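Local structure of ankyrin repeat domain protein (Legionella pneumophila subsp. pneumophila, 6MCA) at residues 60-65 against 69-74; 259-264 against 319-324; 351-356 against 381-386; 394-399 against 437-442. The protein acts as a Legionella effector that interacts with the host LARP7 component of the 7SK snRNP complex. All blocks are in the same frame, centred on the assembly; numbering follows the deposited sequence.

In the fold
Contacts 1, 2 and 3 are buried, while contact 4 is only partly so, with L442 exposed. Contact 1 joins two neighbouring antiparallel helices near the N-terminal end through a cysteine and aliphatic groups. Contact 2 lays a tyrosine against an edge strand of the five-stranded sheet. Contact 3 sets a tryptophan against a glutamine and a valine. Contacts 3 and 4 both use helix 373-399, and their nearest atoms are about 8 Å apart. Contact 4 is aliphatic and aromatic. Contacts 1 and 3 lie on opposite sides of the chain's centre, as do contacts 2 and 4. The aromatic residues of contacts 2 and 3, Y321 and W383, also hydrogen-bond through their polar atoms to F311 and S198.

Contact 1. Residues 60-65 against 69-74; sequences IECAIT and KIAEQL
C62 meets I70, A71 and L74 inside an antiparallel helix pair resembling those of ankyrin repeats. The two short helical segments run at 160° to each other, and their axes come within 8.9 Å. A short connection links helix 58-65 to helix 68-76. C62 is the one residue of 60-65 that reaches across. Its SG stands beside the backbone N and anti to the carbonyl carbon (chi1 -67°), which carries the sulfur toward helix 68-76. There SG touches I70 CG2 at 3.5 Å and L74 CD1 at 3.6 Å. I70 and L74 are one helical turn apart, and the sulfur bridges the two. SG also lies 3.6 Å from A71 N, a plain contact and not a hydrogen bond. Behind it, C62 CB rests on A71 CB at 3.8 Å. The small side chain of A71 lets the backbones come close, with C62 CA and A71 CA 5.7 Å apart. All four of these residues are buried, and the side-chain contacts are apolar.

At the end of 60-65, E61 O accepts two hydrogen bonds. T65 OG1 donates to it at 2.7 Å and T65 N at 2.9 Å, from opposite faces of the carbonyl plane. The one from OG1 ties the T65 side chain back to the preceding turn of its own helix.

Helix 26-31 touches C62 through I30. Helix 38-43 lies against the other partner helix, where F38 meets both I70 and L74. I60, A63 and I64 pack on W94 of helix 91-97, so the pair sits between these N-terminal helices and the next helix of the array.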
# COMPACT_ATOMS: atom_id res chain seq x y z
N ILE A 60 9.03 -15.02 16.00
CA ILE A 60 8.84 -13.77 15.28
C ILE A 60 9.82 -12.71 15.76
O ILE A 60 10.29 -11.89 14.97
CB ILE A 60 7.37 -13.30 15.41
CG1 ILE A 60 6.44 -14.29 14.71
CG2 ILE A 60 7.19 -11.90 14.85
CD1 ILE A 60 4.99 -13.87 14.71
N GLU A 61 10.16 -12.72 17.05
CA GLU A 61 11.21 -11.83 17.54
C GLU A 61 12.54 -12.13 16.87
O GLU A 61 13.27 -11.22 16.46
CB GLU A 61 11.34 -11.95 19.06
CG GLU A 61 10.12 -11.46 19.84
CD GLU A 61 10.05 -9.95 19.93
OE1 GLU A 61 11.01 -9.27 19.52
OE2 GLU A 61 9.02 -9.44 20.42
N CYS A 62 12.88 -13.42 16.74
CA CYS A 62 14.10 -13.81 16.05
C CYS A 62 14.09 -13.34 14.60
O CYS A 62 15.10 -12.86 14.09
CB CYS A 62 14.27 -15.33 16.11
SG CYS A 62 14.59 -15.98 17.76
N ALA A 63 12.94 -13.48 13.93
CA ALA A 63 12.85 -13.03 12.54
C ALA A 63 13.01 -11.52 12.43
O ALA A 63 13.72 -11.03 11.54
CB ALA A 63 11.51 -13.47 11.94
N ILE A 64 12.38 -10.77 13.33
CA ILE A 64 12.48 -9.31 13.30
C ILE A 64 13.91 -8.86 13.55
O ILE A 64 14.40 -7.93 12.90
CB ILE A 64 11.50 -8.69 14.32
CG1 ILE A 64 10.05 -8.85 13.85
CG2 ILE A 64 11.82 -7.22 14.56
CD1 ILE A 64 9.03 -8.27 14.80
N THR A 65 14.60 -9.52 14.48
CA THR A 65 15.96 -9.13 14.84
C THR A 65 17.04 -9.88 14.06
O THR A 65 18.22 -9.69 14.35
CB THR A 65 16.18 -9.32 16.34
OG1 THR A 65 15.94 -10.70 16.69
CG2 THR A 65 15.23 -8.44 17.14
N LYS A 69 20.58 -18.00 15.07
CA LYS A 69 20.92 -19.06 16.01
C LYS A 69 19.80 -19.30 17.02
O LYS A 69 19.47 -20.45 17.33
CB LYS A 69 22.23 -18.73 16.72
CG LYS A 69 23.32 -18.17 15.81
CD LYS A 69 24.62 -18.95 15.94
CE LYS A 69 24.65 -20.14 14.99
NZ LYS A 69 25.99 -20.80 14.97
N ILE A 70 19.21 -18.22 17.54
CA ILE A 70 18.10 -18.37 18.47
C ILE A 70 16.89 -18.99 17.76
O ILE A 70 16.15 -19.78 18.35
CB ILE A 70 17.75 -17.02 19.11
CG1 ILE A 70 19.03 -16.33 19.60
CG2 ILE A 70 16.77 -17.20 20.25
CD1 ILE A 70 18.78 -15.19 20.56
N ALA A 71 16.70 -18.65 16.48
CA ALA A 71 15.62 -19.26 15.72
C ALA A 71 15.86 -20.75 15.51
O ALA A 71 14.92 -21.55 15.57
CB ALA A 71 15.46 -18.55 14.37
N GLU A 72 17.11 -21.14 15.28
CA GLU A 72 17.45 -22.56 15.19
C GLU A 72 17.15 -23.27 16.50
O GLU A 72 16.61 -24.38 16.51
CB GLU A 72 18.91 -22.74 14.80
CG GLU A 72 19.26 -22.33 13.39
CD GLU A 72 20.75 -22.29 13.14
OE1 GLU A 72 21.17 -22.29 11.97
OE2 GLU A 72 21.52 -22.26 14.14
N GLN A 73 17.52 -22.64 17.62
CA GLN A 73 17.20 -23.22 18.93
C GLN A 73 15.69 -23.40 19.09
O GLN A 73 15.23 -24.46 19.53
CB GLN A 73 17.75 -22.33 20.04
CG GLN A 73 19.26 -22.32 20.13
CD GLN A 73 19.83 -23.70 20.39
OE1 GLN A 73 19.36 -24.43 21.26
NE2 GLN A 73 20.86 -24.06 19.62
N LEU A 74 14.91 -22.39 18.73
CA LEU A 74 13.46 -22.47 18.88
C LEU A 74 12.87 -23.55 17.98
O LEU A 74 11.95 -24.27 18.40
CB LEU A 74 12.83 -21.11 18.57
CG LEU A 74 13.06 -20.02 19.61
CD1 LEU A 74 12.60 -18.68 19.09
CD2 LEU A 74 12.35 -20.36 20.91

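Contact 2. Residues 259-264 against 319-324; sequences LPAASR and RYYHQM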
# COMPACT_ATOMS: atom_id res chain seq x y z
N LEU A 259 7.66 11.70 5.33
CA LEU A 259 7.22 11.28 6.67
C LEU A 259 5.71 11.10 6.68
O LEU A 259 4.96 12.09 6.76
CB LEU A 259 7.64 12.31 7.72
CG LEU A 259 9.14 12.42 7.99
CD1 LEU A 259 9.45 13.64 8.84
CD2 LEU A 259 9.63 11.16 8.67
N PRO A 260 5.22 9.87 6.55
CA PRO A 260 3.78 9.63 6.76
C PRO A 260 3.48 9.52 8.25
O PRO A 260 4.18 8.83 8.99
CB PRO A 260 3.53 8.30 6.04
CG PRO A 260 4.78 8.03 5.23
CD PRO A 260 5.89 8.69 5.98
N ALA A 261 2.44 10.23 8.69
CA ALA A 261 2.03 10.25 10.08
C ALA A 261 0.59 9.76 10.19
O ALA A 261 -0.26 10.07 9.34
CB ALA A 261 2.15 11.65 10.67
N ALA A 262 0.33 8.98 11.24
CA ALA A 262 -1.00 8.47 11.53
C ALA A 262 -1.66 9.37 12.56
O ALA A 262 -1.12 9.57 13.65
CB ALA A 262 -0.93 7.02 12.03
N SER A 263 -2.83 9.90 12.22
CA SER A 263 -3.58 10.78 13.11
C SER A 263 -5.06 10.63 12.82
O SER A 263 -5.47 10.71 11.65
CB SER A 263 -3.14 12.24 12.95
OG SER A 263 -3.97 13.11 13.71
N ARG A 264 -5.85 10.39 13.87
CA ARG A 264 -7.31 10.31 13.76
C ARG A 264 -7.74 9.27 12.74
O ARG A 264 -8.67 9.48 11.96
CB ARG A 264 -7.90 11.68 13.43
CG ARG A 264 -7.90 12.67 14.57
CD ARG A 264 -8.50 13.97 14.09
NE ARG A 264 -9.94 14.03 14.31
CZ ARG A 264 -10.70 15.03 13.90
NH1 ARG A 264 -10.17 16.04 13.21
NH2 ARG A 264 -12.01 15.01 14.14
N ARG A 319 -2.72 17.54 17.97
CA ARG A 319 -2.09 18.79 18.40
C ARG A 319 -0.60 18.80 18.09
O ARG A 319 -0.03 19.85 17.78
CB ARG A 319 -2.33 19.00 19.90
CG ARG A 319 -1.56 20.16 20.51
CD ARG A 319 -2.38 21.44 20.49
NE ARG A 319 -1.68 22.54 21.15
CZ ARG A 319 -1.90 22.92 22.40
NH1 ARG A 319 -2.81 22.29 23.13
NH2 ARG A 319 -1.21 23.92 22.92
N TYR A 320 0.05 17.63 18.15
CA TYR A 320 1.47 17.56 17.84
C TYR A 320 1.72 17.84 16.36
O TYR A 320 2.60 18.65 16.01
CB TYR A 320 2.02 16.19 18.22
CG TYR A 320 3.44 15.94 17.74
CD1 TYR A 320 4.53 16.39 18.47
CD2 TYR A 320 3.68 15.26 16.55
CE1 TYR A 320 5.82 16.17 18.04
CE2 TYR A 320 4.97 15.04 16.10
CZ TYR A 320 6.04 15.49 16.85
OH TYR A 320 7.32 15.27 16.42
N TYR A 321 0.96 17.19 15.48
CA TYR A 321 1.21 17.31 14.05
C TYR A 321 0.67 18.59 13.45
O TYR A 321 1.11 18.98 12.36
CB TYR A 321 0.61 16.11 13.31
CG TYR A 321 1.28 14.80 13.64
CD1 TYR A 321 2.60 14.56 13.27
CD2 TYR A 321 0.60 13.80 14.33
CE1 TYR A 321 3.22 13.36 13.58
CE2 TYR A 321 1.21 12.60 14.64
CZ TYR A 321 2.52 12.39 14.26
OH TYR A 321 3.13 11.19 14.57
N HIS A 322 -0.27 19.27 14.11
CA HIS A 322 -0.87 20.47 13.55
C HIS A 322 -0.46 21.75 14.25
O HIS A 322 -0.94 22.82 13.87
CB HIS A 322 -2.40 20.34 13.55
CG HIS A 322 -2.92 19.38 12.53
ND1 HIS A 322 -3.01 19.69 11.19
CD2 HIS A 322 -3.37 18.10 12.65
CE1 HIS A 322 -3.50 18.66 10.53
NE2 HIS A 322 -3.72 17.68 11.39
N GLN A 323 0.42 21.68 15.25
CA GLN A 323 0.82 22.90 15.95
C GLN A 323 2.21 22.80 16.57
O GLN A 323 3.03 23.70 16.39
CB GLN A 323 -0.21 23.25 17.03
CG GLN A 323 0.06 24.57 17.74
CD GLN A 323 0.88 24.40 19.00
OE1 GLN A 323 0.53 23.60 19.87
NE2 GLN A 323 1.97 25.15 19.11
N MET A 324 2.47 21.72 17.31
CA MET A 324 3.73 21.60 18.04
C MET A 324 4.93 21.62 17.09
O MET A 324 5.94 22.28 17.37
CB MET A 324 3.74 20.32 18.88
CG MET A 324 2.79 20.35 20.06
SD MET A 324 2.92 18.87 21.09
CE MET A 324 4.68 18.86 21.45
O HOH W 1 1.15 8.84 16.15
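The first torsion of Y321 sets its CG beside the backbone N and anti to the carbonyl carbon (chi1 -66°), and this carries the ring across to A261. The second torsion (chi2 -66°) turns one ring face to the methyl group of the strand. A261 CB stands over that face, 3.8 Å from the ring centroid and 23° off its normal. This is a CH-pi contact, displaced toward the rim, and the nearest ring atom to A261 CB is Y321 CE1 at 3.5 Å. The opposite face of the ring is filled by Y320 CD2, which lies over its centre. The tyrosine is thus held flat between a strand and its own helix neighbour. Two further contacts reach the ring obliquely. A262 O lies 3.9 Å from Y321 CE2, and S263 CB is 4.3 Å from Y321 CD2. The side chain of A262 itself points away, so only its backbone takes part. A water spans A262 O and Y321 OH, but both bonds are weak.

The hydroxyl of Y321 has a firmer partner in F311 O, and the F311 ring also meets Y321 edge-to-face. In the helix, M324 N bonds to R319 O at 3.2 Å, which marks a wider pi-type turn.

Strand 256-263 is an outermost strand of the five-stranded antiparallel sheet, and A261 is bonded to L268 of strand 266-273. The contact packs helix 318-329 against this edge strand, in a sheet that is probably part of the cysteine protease-like portion of the effector.

Contact 3. Residues 351-356 against 381-386; sequences NVQAVV and DEWVEW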
# COMPACT_ATOMS: atom_id res chain seq x y z
N ASN A 351 -3.69 11.30 0.12
CA ASN A 351 -2.60 12.04 0.76
C ASN A 351 -1.24 11.51 0.33
O ASN A 351 -0.32 12.29 0.08
CB ASN A 351 -2.75 11.97 2.28
CG ASN A 351 -3.85 12.86 2.81
OD1 ASN A 351 -4.35 13.73 2.10
ND2 ASN A 351 -4.24 12.65 4.06
N VAL A 352 -1.10 10.18 0.23
CA VAL A 352 0.16 9.62 -0.22
C VAL A 352 0.40 9.93 -1.70
O VAL A 352 1.52 10.24 -2.11
CB VAL A 352 0.21 8.11 0.05
CG1 VAL A 352 1.54 7.53 -0.43
CG2 VAL A 352 0.02 7.83 1.54
N GLN A 353 -0.66 9.86 -2.52
CA GLN A 353 -0.51 10.18 -3.94
C GLN A 353 -0.05 11.61 -4.14
O GLN A 353 0.80 11.88 -5.00
CB GLN A 353 -1.83 9.95 -4.69
CG GLN A 353 -2.43 8.56 -4.56
CD GLN A 353 -1.40 7.46 -4.72
OE1 GLN A 353 -0.79 7.30 -5.77
NE2 GLN A 353 -1.22 6.68 -3.66
N ALA A 354 -0.59 12.55 -3.36
CA ALA A 354 -0.26 13.96 -3.53
C ALA A 354 1.19 14.28 -3.21
O ALA A 354 1.64 15.39 -3.51
CB ALA A 354 -1.18 14.82 -2.67
N VAL A 355 1.94 13.34 -2.62
CA VAL A 355 3.34 13.59 -2.31
C VAL A 355 4.15 13.86 -3.57
O VAL A 355 5.09 14.67 -3.56
CB VAL A 355 3.92 12.40 -1.51
CG1 VAL A 355 5.44 12.46 -1.47
CG2 VAL A 355 3.35 12.39 -0.10
N VAL A 356 3.78 13.23 -4.69
CA VAL A 356 4.55 13.33 -5.93
C VAL A 356 4.54 14.76 -6.45
O VAL A 356 5.62 15.35 -6.61
CB VAL A 356 4.03 12.33 -6.98
CG1 VAL A 356 4.70 12.57 -8.32
CG2 VAL A 356 4.24 10.90 -6.51
N ASP A 381 -1.77 14.48 -12.70
CA ASP A 381 -2.95 13.99 -13.41
C ASP A 381 -2.57 12.96 -14.46
O ASP A 381 -3.22 11.91 -14.59
CB ASP A 381 -3.70 15.16 -14.05
CG ASP A 381 -4.40 16.03 -13.03
OD1 ASP A 381 -4.78 15.51 -11.96
OD2 ASP A 381 -4.58 17.24 -13.30
N GLU A 382 -1.52 13.24 -15.24
CA GLU A 382 -1.08 12.30 -16.27
C GLU A 382 -0.68 10.97 -15.65
O GLU A 382 -1.06 9.90 -16.15
CB GLU A 382 0.08 12.90 -17.06
CG GLU A 382 0.37 12.19 -18.37
CD GLU A 382 0.86 13.14 -19.45
OE1 GLU A 382 1.06 14.34 -19.16
OE2 GLU A 382 1.05 12.68 -20.60
N TRP A 383 0.08 11.00 -14.55
CA TRP A 383 0.51 9.78 -13.88
C TRP A 383 -0.69 8.98 -13.36
O TRP A 383 -0.74 7.76 -13.52
CB TRP A 383 1.47 10.12 -12.75
CG TRP A 383 1.73 9.00 -11.78
CD1 TRP A 383 2.17 7.74 -12.08
CD2 TRP A 383 1.60 9.05 -10.36
NE1 TRP A 383 2.30 7.00 -10.93
CE2 TRP A 383 1.96 7.78 -9.86
CE3 TRP A 383 1.20 10.04 -9.45
CZ2 TRP A 383 1.94 7.47 -8.50
CZ3 TRP A 383 1.18 9.73 -8.10
CH2 TRP A 383 1.54 8.46 -7.64
N VAL A 384 -1.66 9.66 -12.75
CA VAL A 384 -2.80 8.96 -12.17
C VAL A 384 -3.63 8.30 -13.27
O VAL A 384 -4.03 7.13 -13.14
CB VAL A 384 -3.64 9.92 -11.31
CG1 VAL A 384 -4.98 9.29 -10.97
CG2 VAL A 384 -2.88 10.27 -10.03
N GLU A 385 -3.91 9.02 -14.35
CA GLU A 385 -4.70 8.43 -15.43
C GLU A 385 -3.95 7.28 -16.10
O GLU A 385 -4.54 6.24 -16.42
CB GLU A 385 -5.08 9.50 -16.45
CG GLU A 385 -6.11 10.50 -15.94
CD GLU A 385 -7.39 9.84 -15.46
OE1 GLU A 385 -7.70 9.95 -14.26
OE2 GLU A 385 -8.09 9.22 -16.29
N TRP A 386 -2.64 7.45 -16.31
CA TRP A 386 -1.84 6.38 -16.88
C TRP A 386 -1.88 5.14 -16.00
O TRP A 386 -1.96 4.01 -16.50
CB TRP A 386 -0.39 6.85 -17.08
CG TRP A 386 0.52 5.77 -17.59
CD1 TRP A 386 0.85 5.52 -18.89
CD2 TRP A 386 1.22 4.80 -16.81
NE1 TRP A 386 1.71 4.45 -18.97
CE2 TRP A 386 1.95 3.99 -17.70
CE3 TRP A 386 1.30 4.53 -15.44
CZ2 TRP A 386 2.75 2.93 -17.27
CZ3 TRP A 386 2.09 3.48 -15.01
CH2 TRP A 386 2.81 2.70 -15.92
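W383 pushes the six-membered end of its indole between Q353 and V356. Its CG is anti to the backbone N (chi1 166°), which extends the ring away from helix 373-399 toward the other segment. The far corners CH2 and CZ3 do the touching, CH2 toward Q353 OE1 and CZ3 toward V356 CG2. Q353 OE1 comes within 3.2 Å of W383 CH2. The glutamine side chain runs roughly perpendicular to that of the tryptophan, yet the amide and ring planes are only 27° apart. The oxygen approaches obliquely. The side chain of Q353 bends at its second torsion (chi2 -44°), and the bend brings its amide round to the ring. Its backbone takes part too, as Q353 O lies at the edge of the indole and in its plane, 3.8 Å from W383 CZ3. V356 adds an apolar contact. Its CG2 sits 3.6 Å from W383 CZ3 and 3.8 Å from W383 CH2, again obliquely. All three residues are buried.

The polar atoms have their own partners. Q353 NE2 bonds to W349 O, one turn earlier, and Q353 OE1 receives a weak bond from R162. W383 NE1 bonds to S198, and its ring makes a cation-pi contact with R162 and meets the ring of F202. These links hold the indole in place on several sides.

Next to it the chain turns tightly. V355 N reaches V352 O, and V356 N reaches Q353 O at 3.3 Å, both bonds spanning three residues. W383 also touches L199 of helix 188-202. The arrangement is an inter-helix contact made by a buried tryptophan, between helix 373-399 and the junction of helices 348-353 and 355-364.

Contact 4. Residues 394-399 against 437-442; sequences ECIQRF and LNILIL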
# COMPACT_ATOMS: atom_id res chain seq x y z
N GLU A 394 -3.71 -4.51 -17.29
CA GLU A 394 -3.22 -5.70 -16.62
C GLU A 394 -4.35 -6.70 -16.38
O GLU A 394 -4.20 -7.90 -16.65
CB GLU A 394 -2.56 -5.32 -15.29
CG GLU A 394 -1.09 -4.97 -15.39
CD GLU A 394 -0.48 -4.64 -14.04
OE1 GLU A 394 -1.24 -4.49 -13.06
OE2 GLU A 394 0.76 -4.53 -13.96
N CYS A 395 -5.49 -6.21 -15.88
CA CYS A 395 -6.63 -7.09 -15.66
C CYS A 395 -7.10 -7.74 -16.96
O CYS A 395 -7.33 -8.95 -17.02
CB CYS A 395 -7.77 -6.32 -15.00
SG CYS A 395 -7.87 -6.54 -13.22
N ILE A 396 -7.24 -6.93 -18.01
CA ILE A 396 -7.74 -7.44 -19.28
C ILE A 396 -6.79 -8.49 -19.85
O ILE A 396 -7.22 -9.53 -20.36
CB ILE A 396 -7.97 -6.29 -20.28
CG1 ILE A 396 -9.15 -5.43 -19.82
CG2 ILE A 396 -8.20 -6.82 -21.68
CD1 ILE A 396 -9.32 -4.17 -20.63
N GLN A 397 -5.48 -8.25 -19.75
CA GLN A 397 -4.51 -9.21 -20.27
C GLN A 397 -4.51 -10.49 -19.46
O GLN A 397 -4.44 -11.59 -20.03
CB GLN A 397 -3.11 -8.58 -20.28
CG GLN A 397 -2.00 -9.56 -20.62
CD GLN A 397 -0.64 -8.90 -20.69
OE1 GLN A 397 -0.39 -8.06 -21.56
NE2 GLN A 397 0.25 -9.27 -19.78
N ARG A 398 -4.60 -10.39 -18.13
CA ARG A 398 -4.59 -11.58 -17.30
C ARG A 398 -5.87 -12.40 -17.42
O ARG A 398 -5.85 -13.59 -17.12
CB ARG A 398 -4.35 -11.21 -15.84
CG ARG A 398 -2.95 -10.70 -15.55
CD ARG A 398 -2.83 -10.16 -14.14
NE ARG A 398 -1.54 -9.52 -13.92
CZ ARG A 398 -1.24 -8.79 -12.85
NH1 ARG A 398 -2.14 -8.61 -11.90
NH2 ARG A 398 -0.03 -8.25 -12.73
N PHE A 399 -6.97 -11.78 -17.85
CA PHE A 399 -8.22 -12.53 -17.97
C PHE A 399 -8.09 -13.71 -18.92
O PHE A 399 -8.56 -14.81 -18.63
CB PHE A 399 -9.36 -11.61 -18.42
CG PHE A 399 -10.64 -12.33 -18.70
CD1 PHE A 399 -11.49 -12.70 -17.67
CD2 PHE A 399 -11.00 -12.66 -20.00
CE1 PHE A 399 -12.67 -13.37 -17.93
CE2 PHE A 399 -12.18 -13.34 -20.27
CZ PHE A 399 -13.02 -13.69 -19.23
N LEU A 437 -16.43 -4.17 -21.58
CA LEU A 437 -17.54 -4.88 -22.20
C LEU A 437 -17.07 -5.90 -23.22
O LEU A 437 -17.82 -6.84 -23.53
CB LEU A 437 -18.50 -3.88 -22.85
CG LEU A 437 -19.34 -3.04 -21.89
CD1 LEU A 437 -20.13 -1.99 -22.66
CD2 LEU A 437 -20.26 -3.92 -21.06
N ASN A 438 -15.87 -5.73 -23.77
CA ASN A 438 -15.30 -6.79 -24.60
C ASN A 438 -15.26 -8.12 -23.85
O ASN A 438 -15.40 -9.19 -24.47
CB ASN A 438 -13.89 -6.41 -25.05
CG ASN A 438 -13.85 -5.94 -26.48
OD1 ASN A 438 -14.89 -5.72 -27.11
ND2 ASN A 438 -12.64 -5.78 -27.02
N ILE A 439 -15.10 -8.09 -22.53
CA ILE A 439 -15.04 -9.29 -21.72
C ILE A 439 -16.39 -9.60 -21.06
O ILE A 439 -16.81 -10.75 -21.03
CB ILE A 439 -13.93 -9.16 -20.66
CG1 ILE A 439 -12.55 -9.15 -21.33
CG2 ILE A 439 -14.02 -10.27 -19.62
CD1 ILE A 439 -11.40 -8.98 -20.36
N LEU A 440 -17.07 -8.57 -20.55
CA LEU A 440 -18.31 -8.80 -19.81
C LEU A 440 -19.49 -9.18 -20.70
O LEU A 440 -20.56 -9.49 -20.18
CB LEU A 440 -18.67 -7.57 -18.98
CG LEU A 440 -17.80 -7.35 -17.74
CD1 LEU A 440 -18.39 -6.27 -16.86
CD2 LEU A 440 -17.64 -8.66 -16.97
N ILE A 441 -19.32 -9.16 -22.03
CA ILE A 441 -20.40 -9.54 -22.93
C ILE A 441 -20.33 -11.02 -23.31
O ILE A 441 -21.35 -11.59 -23.73
CB ILE A 441 -20.38 -8.60 -24.15
CG1 ILE A 441 -21.19 -7.35 -23.83
CG2 ILE A 441 -20.91 -9.27 -25.42
CD1 ILE A 441 -22.63 -7.65 -23.46
N LEU A 442 -19.17 -11.66 -23.14
CA LEU A 442 -19.06 -13.10 -23.33
C LEU A 442 -20.19 -13.83 -22.61
O LEU A 442 -20.63 -13.41 -21.53
CB LEU A 442 -17.71 -13.60 -22.83
CG LEU A 442 -16.47 -12.95 -23.43
CD1 LEU A 442 -15.20 -13.44 -22.73
CD2 LEU A 442 -16.40 -13.21 -24.92
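The main interaction is a CH-pi contact between I439 and F399. I439 CG2 stands over the centre of the phenyl face, 3.6 Å from the centroid and 11° off the ring normal. It is about equally near to F399 CZ and F399 CE2. The isoleucine puts CG2 there because this branch is anti to its backbone N, with CG1 beside the N (chi1 -68°). F399 extends with CG anti to its own N (chi1 174°). The two side chains run side by side with their ends pointing opposite ways.

Aliphatic contacts complete the joint. The other arm of the isoleucine lies along the root of the phenyl group, with I439 CD1 3.7 Å from F399 CD2. The same methyl group meets I396 CG2 at 4.1 Å. L442 arrives from the loop after the helix, and its CD1 approaches the ring obliquely, 3.9 Å from F399 CE2. The leucine lies at the exposed border, while F399 and I439 are buried.

Between the two segments there is no charge pairing. Within 394-399, R398 NH2 and E394 OE1 form a long salt bridge of 4.0 Å, with the oxygen well out of the guanidinium plane, so no N-H points at it. It is probably a weak electrostatic link.

Other groups also reach the ring. K407 of helix 404-421 makes a cation-pi contact with F399, and Y445 meets it edge-to-face. I439 is touched by L414 of helix 404-421, and C395 packs there as well. The contact therefore joins the end of helix 373-399 to the end of helix 427-440, next to helix 404-421, with helix 147-162 touching E394, C395 and R398.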